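Local coordinates for protein alpha-L-rhamnosidase (Streptomyces avermitilis, PDB 3W5M) that hydrolyses terminal non-reducing alpha-L-rhamnose residues from alpha-L-rhamnosides such as naringin, rutin, hesperidin and gum arabic, at residues P496-L501 against Y572-G577; R351-Y356 against P469-A474. All blocks are in the same frame, centred on the assembly; numbering follows the deposited sequence.

Two pairings of neighbouring strands, one antiparallel and one parallel, show how the same backbone chemistry adapts to its place in a fold. Interaction 1 joins two inner strands of a large sheet in the concanavalin-like domain, so most of its residues are buried and valines and a leucine dominate. Interaction 2 attaches an outermost strand, 471-474, to the mixed sheet of the N-terminal rhamnosidase domain; buried Val354 and Tyr356 give way to exposed, polar Glu470 and Gln471. They share no strand, their nearest atoms lie about 28 Å apart, and each uses one water at its looser end. Both are structural pairings away from the annotated sites.

Interaction 1: residues P496-L501 against Y572-G577; sequences PGVFVL and YVEVTG
Leu501 and Val575 meet at the apolar centre, where CD1 of Leu501 reaches back along the sheet to CG2 of Val575 at 3.6 Å. That methyl stands beside the backbone N of Val575, CG1 being anti to it (chi1 -180°), which brings CG2 to the leucine. Phe499 shares this face and turns the edge of its ring to Val575 O, which lies in the ring plane. On the reverse face Val498 sets one methyl on each of two partners: CG1 on Glu574 CG at 3.7 Å and CG2 on Thr576 CG2 at 3.8 Å. From Phe499 to Leu501 the backbones pair antiparallel, with Phe499-Val575 and Leu501-Val573 as hydrogen-bonded pairs; the hydrogen bond from Val575 N to Phe499 O measures 2.8 Å. Further out, the Glu574 chain, which crosses Val498 at a slant, carries its carboxylate to Arg526, OE1 forming a salt bridge with NE. With an alanine in place of Glu574, Arg526 would probably lose its carboxylate mate and CG1 of Val498 the methylene it packs on. Beyond the last bonded pair, a water bridges Gly497 O and Gly577 N, 2.8 Å from each, as the strands part. Both strands are interior to the large, mostly antiparallel sheet of the concanavalin-like domain: strand 522-528 bonds to the far edge of 572-576, strand 480-493 flanks 498-503, and Ile537 packs on Val500, Tyr572 and Glu574.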
loop_
_atom_site.group_PDB
_atom_site.type_symbol
_atom_site.label_atom_id
_atom_site.label_comp_id
_atom_site.label_asym_id
_atom_site.label_seq_id
_atom_site.Cartn_x
_atom_site.Cartn_y
_atom_site.Cartn_z
ATOM N N PRO A 496 -14.844 23.509 -22.063
ATOM C CA PRO A 496 -13.808 24.497 -22.405
ATOM C C PRO A 496 -12.803 24.706 -21.255
ATOM O O PRO A 496 -13.207 24.922 -20.115
ATOM C CB PRO A 496 -14.605 25.783 -22.699
ATOM C CG PRO A 496 -15.968 25.553 -22.120
ATOM C CD PRO A 496 -16.206 24.070 -22.190
ATOM N N GLY A 497 -11.514 24.588 -21.571
ATOM C CA GLY A 497 -10.428 24.793 -20.588
ATOM C C GLY A 497 -10.298 23.708 -19.528
ATOM O O GLY A 497 -9.516 23.846 -18.579
ATOM N N VAL A 498 -11.070 22.635 -19.677
ATOM C CA VAL A 498 -10.960 21.471 -18.784
ATOM C C VAL A 498 -10.463 20.288 -19.594
ATOM O O VAL A 498 -11.227 19.682 -20.354
ATOM C CB VAL A 498 -12.304 21.153 -18.089
ATOM C CG1 VAL A 498 -12.208 19.872 -17.259
ATOM C CG2 VAL A 498 -12.745 22.327 -17.225
ATOM N N PHE A 499 -9.178 19.976 -19.448
ATOM C CA PHE A 499 -8.529 18.965 -20.267
ATOM C C PHE A 499 -8.434 17.659 -19.497
ATOM O O PHE A 499 -8.250 17.670 -18.272
ATOM C CB PHE A 499 -7.135 19.428 -20.697
ATOM C CG PHE A 499 -7.151 20.694 -21.520
ATOM C CD1 PHE A 499 -7.220 21.944 -20.897
ATOM C CD2 PHE A 499 -7.136 20.635 -22.914
ATOM C CE1 PHE A 499 -7.253 23.114 -21.646
ATOM C CE2 PHE A 499 -7.165 21.800 -23.674
ATOM C CZ PHE A 499 -7.228 23.042 -23.039
ATOM N N VAL A 500 -8.597 16.549 -20.210
ATOM C CA VAL A 500 -8.517 15.221 -19.602
ATOM C C VAL A 500 -7.445 14.442 -20.348
ATOM O O VAL A 500 -7.498 14.318 -21.579
ATOM C CB VAL A 500 -9.879 14.486 -19.607
ATOM C CG1 VAL A 500 -9.713 13.076 -19.051
ATOM C CG2 VAL A 500 -10.926 15.248 -18.805
ATOM N N LEU A 501 -6.434 13.962 -19.620
ATOM C CA LEU A 501 -5.340 13.236 -20.240
ATOM C C LEU A 501 -5.425 11.784 -19.795
ATOM O O LEU A 501 -5.584 11.503 -18.597
ATOM C CB LEU A 501 -3.971 13.854 -19.905
ATOM C CG LEU A 501 -3.587 15.200 -20.553
ATOM C CD1 LEU A 501 -4.330 16.357 -19.914
ATOM C CD2 LEU A 501 -2.084 15.450 -20.555
ATOM N N TYR A 572 -6.912 8.636 -15.424
ATOM C CA TYR A 572 -7.151 9.930 -16.094
ATOM C C TYR A 572 -6.758 11.082 -15.188
ATOM O O TYR A 572 -6.988 11.030 -13.971
ATOM C CB TYR A 572 -8.620 10.054 -16.469
ATOM C CG TYR A 572 -9.144 8.871 -17.270
ATOM C CD1 TYR A 572 -9.013 8.836 -18.650
ATOM C CD2 TYR A 572 -9.782 7.791 -16.633
ATOM C CE1 TYR A 572 -9.475 7.756 -19.384
ATOM C CE2 TYR A 572 -10.245 6.707 -17.357
ATOM C CZ TYR A 572 -10.095 6.704 -18.731
ATOM O OH TYR A 572 -10.562 5.640 -19.461
ATOM N N VAL A 573 -6.181 12.119 -15.798
ATOM C CA VAL A 573 -5.835 13.362 -15.104
ATOM C C VAL A 573 -6.594 14.522 -15.756
ATOM O O VAL A 573 -6.450 14.754 -16.962
ATOM C CB VAL A 573 -4.325 13.626 -15.150
ATOM C CG1 VAL A 573 -3.971 14.865 -14.316
ATOM C CG2 VAL A 573 -3.575 12.403 -14.641
ATOM N N GLU A 574 -7.386 15.225 -14.952
ATOM C CA GLU A 574 -8.067 16.458 -15.355
ATOM C C GLU A 574 -7.230 17.680 -14.989
ATOM O O GLU A 574 -6.852 17.866 -13.837
ATOM C CB GLU A 574 -9.396 16.564 -14.654
ATOM C CG GLU A 574 -10.177 17.830 -14.986
ATOM C CD GLU A 574 -11.200 18.169 -13.907
ATOM O OE1 GLU A 574 -10.848 18.803 -12.862
ATOM O OE2 GLU A 574 -12.376 17.827 -14.109
ATOM N N VAL A 575 -6.969 18.511 -15.978
ATOM C CA VAL A 575 -6.038 19.637 -15.846
ATOM C C VAL A 575 -6.892 20.889 -16.060
ATOM O O VAL A 575 -7.523 21.024 -17.119
ATOM C CB VAL A 575 -4.934 19.545 -16.924
ATOM C CG1 VAL A 575 -3.940 20.693 -16.811
ATOM C CG2 VAL A 575 -4.199 18.214 -16.820
ATOM N N THR A 576 -6.977 21.757 -15.040
ATOM C CA THR A 576 -7.616 23.068 -15.181
ATOM C C THR A 576 -6.613 24.183 -14.833
ATOM O O THR A 576 -5.674 23.965 -14.068
ATOM C CB THR A 576 -8.867 23.191 -14.319
ATOM O OG1 THR A 576 -8.513 23.005 -12.957
ATOM C CG2 THR A 576 -9.915 22.125 -14.708
ATOM N N GLY A 577 -6.794 25.370 -15.405
ATOM C CA GLY A 577 -5.858 26.480 -15.166
ATOM C C GLY A 577 -4.570 26.469 -15.953
ATOM O O GLY A 577 -3.708 27.341 -15.729
HETATM O O HOH W 1 -9.023 26.071 -16.890
#

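Interaction 2: residues R351-Y356 against P469-A474; sequences RKRVQY and PEQIVA
Tyr356 lays one ring face over Ala474, whose CA sits 3.8 Å from the ring centroid and 21° off its normal, a CH-pi contact. The tyrosine CG lies between the backbone N and the carbonyl carbon (chi1 74°), swinging the ring across the neighbouring strand; the Ala474 methyl sits on that same side, against CZ, and CG2 of Ile472 fills the angle beside CD2 at 3.7 Å. The CG1 methyl of Val354 bears on the Pro469 ring at CG (3.7 Å) and faces Ile472 CG1. On the other face Val473 CG2 rests against Gln355 CG at 4.0 Å, while Arg353 and Gln471 run side by side with their flat ends 68° apart. Hydrogen bonds from Val354 N to Gln471 O, Val473 N to Val354 O (3.0 Å) and Tyr356 N to Val473 O carry the pairing. A water links Lys352 O with Gln471 NE2. Strand 471-474 closes one edge of the mixed sheet of the N-terminal rhamnosidase domain, parallel to 353-360; strand 316-326 runs antiparallel along the other edge of 353-360, its Thr324 and Leu326 packing on Val354. Helix 658-671 lies against Gln355 and Arg353, the latter salt-bridged to Asp670, and Trp118 meets the Tyr356 ring edge-to-face.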
loop_
_atom_site.group_PDB
_atom_site.type_symbol
_atom_site.label_atom_id
_atom_site.label_comp_id
_atom_site.label_asym_id
_atom_site.label_seq_id
_atom_site.Cartn_x
_atom_site.Cartn_y
_atom_site.Cartn_z
ATOM N N ARG A 351 3.501 3.690 17.356
ATOM C CA ARG A 351 3.640 3.506 18.805
ATOM C C ARG A 351 4.564 2.315 19.078
ATOM O O ARG A 351 5.335 2.328 20.040
ATOM C CB ARG A 351 2.278 3.226 19.431
ATOM C CG ARG A 351 1.284 4.382 19.381
ATOM C CD ARG A 351 -0.153 3.903 19.572
ATOM N NE ARG A 351 -0.717 3.245 18.385
ATOM C CZ ARG A 351 -1.950 2.741 18.320
ATOM N NH1 ARG A 351 -2.756 2.825 19.378
ATOM N NH2 ARG A 351 -2.389 2.158 17.197
ATOM N N LYS A 352 4.489 1.287 18.229
ATOM C CA LYS A 352 5.264 0.068 18.431
ATOM C C LYS A 352 6.580 0.044 17.684
ATOM O O LYS A 352 7.583 -0.454 18.213
ATOM C CB LYS A 352 4.424 -1.168 18.090
ATOM C CG LYS A 352 3.234 -1.307 19.042
ATOM C CD LYS A 352 2.549 -2.644 18.910
ATOM C CE LYS A 352 1.476 -2.792 19.971
ATOM N NZ LYS A 352 0.985 -4.198 19.957
ATOM N N ARG A 353 6.593 0.567 16.458
ATOM C CA ARG A 353 7.831 0.533 15.677
ATOM C C ARG A 353 7.784 1.590 14.571
ATOM O O ARG A 353 6.695 1.974 14.080
ATOM C CB ARG A 353 8.086 -0.860 15.083
ATOM C CG ARG A 353 7.145 -1.231 13.936
ATOM C CD ARG A 353 7.303 -2.670 13.455
ATOM N NE ARG A 353 6.845 -3.597 14.500
ATOM C CZ ARG A 353 7.652 -4.413 15.177
ATOM N NH1 ARG A 353 8.964 -4.459 14.897
ATOM N NH2 ARG A 353 7.148 -5.190 16.136
ATOM N N VAL A 354 8.962 2.093 14.232
ATOM C CA VAL A 354 9.118 2.900 13.028
ATOM C C VAL A 354 10.295 2.289 12.254
ATOM O O VAL A 354 11.248 1.797 12.848
ATOM C CB VAL A 354 9.304 4.400 13.340
ATOM C CG1 VAL A 354 10.638 4.687 14.011
ATOM C CG2 VAL A 354 9.104 5.259 12.068
ATOM N N GLN A 355 10.234 2.327 10.929
ATOM C CA GLN A 355 11.289 1.714 10.116
ATOM C C GLN A 355 12.258 2.814 9.669
ATOM O O GLN A 355 11.816 3.903 9.358
ATOM C CB GLN A 355 10.678 0.989 8.911
ATOM C CG GLN A 355 9.809 -0.179 9.338
ATOM C CD GLN A 355 9.582 -1.214 8.250
ATOM O OE1 GLN A 355 10.109 -2.354 8.309
ATOM N NE2 GLN A 355 8.813 -0.836 7.270
ATOM N N TYR A 356 13.558 2.543 9.683
ATOM C CA TYR A 356 14.560 3.534 9.187
ATOM C C TYR A 356 15.225 3.034 7.901
ATOM O O TYR A 356 15.218 1.818 7.574
ATOM C CB TYR A 356 15.623 3.877 10.261
ATOM C CG TYR A 356 16.649 2.789 10.499
ATOM C CD1 TYR A 356 17.784 2.664 9.675
ATOM C CD2 TYR A 356 16.486 1.873 11.549
ATOM C CE1 TYR A 356 18.725 1.663 9.886
ATOM C CE2 TYR A 356 17.440 0.881 11.788
ATOM C CZ TYR A 356 18.548 0.776 10.959
ATOM O OH TYR A 356 19.482 -0.217 11.139
ATOM N N PRO A 469 8.547 5.848 19.336
ATOM C CA PRO A 469 8.265 4.441 19.017
ATOM C C PRO A 469 9.095 3.523 19.883
ATOM O O PRO A 469 10.257 3.825 20.128
ATOM C CB PRO A 469 8.741 4.281 17.564
ATOM C CG PRO A 469 8.766 5.662 17.008
ATOM C CD PRO A 469 8.922 6.637 18.146
ATOM N N GLU A 470 8.505 2.404 20.313
ATOM C CA GLU A 470 9.209 1.397 21.112
ATOM C C GLU A 470 10.476 0.853 20.441
ATOM O O GLU A 470 11.486 0.617 21.102
ATOM C CB GLU A 470 8.254 0.246 21.469
ATOM C CG GLU A 470 7.200 0.647 22.501
ATOM C CD GLU A 470 6.132 -0.421 22.764
ATOM O OE1 GLU A 470 6.432 -1.635 22.704
ATOM O OE2 GLU A 470 4.968 -0.046 23.038
ATOM N N GLN A 471 10.424 0.666 19.123
ATOM C CA GLN A 471 11.534 0.078 18.372
ATOM C C GLN A 471 11.776 0.913 17.118
ATOM O O GLN A 471 10.822 1.379 16.507
ATOM C CB GLN A 471 11.173 -1.325 17.939
ATOM C CG GLN A 471 10.798 -2.268 19.064
ATOM C CD GLN A 471 10.706 -3.670 18.533
ATOM O OE1 GLN A 471 11.669 -4.194 17.973
ATOM N NE2 GLN A 471 9.533 -4.272 18.651
ATOM N N ILE A 472 13.045 1.108 16.766
ATOM C CA ILE A 472 13.449 1.701 15.496
ATOM C C ILE A 472 14.185 0.592 14.753
ATOM O O ILE A 472 15.246 0.120 15.201
ATOM C CB ILE A 472 14.337 2.943 15.717
ATOM C CG1 ILE A 472 13.621 3.930 16.660
ATOM C CG2 ILE A 472 14.730 3.577 14.373
ATOM C CD1 ILE A 472 14.432 5.157 17.059
ATOM N N VAL A 473 13.599 0.120 13.648
ATOM C CA VAL A 473 14.082 -1.101 13.000
ATOM C C VAL A 473 14.389 -0.840 11.532
ATOM O O VAL A 473 13.703 -0.032 10.923
ATOM C CB VAL A 473 13.041 -2.260 13.120
ATOM C CG1 VAL A 473 12.821 -2.603 14.593
ATOM C CG2 VAL A 473 11.712 -1.866 12.489
ATOM N N ALA A 474 15.422 -1.490 10.987
ATOM C CA ALA A 474 15.789 -1.297 9.564
ATOM C C ALA A 474 14.609 -1.764 8.724
ATOM O O ALA A 474 13.990 -2.804 9.045
ATOM C CB ALA A 474 17.031 -2.106 9.194
HETATM O O HOH W 2 7.137 -2.790 19.556
#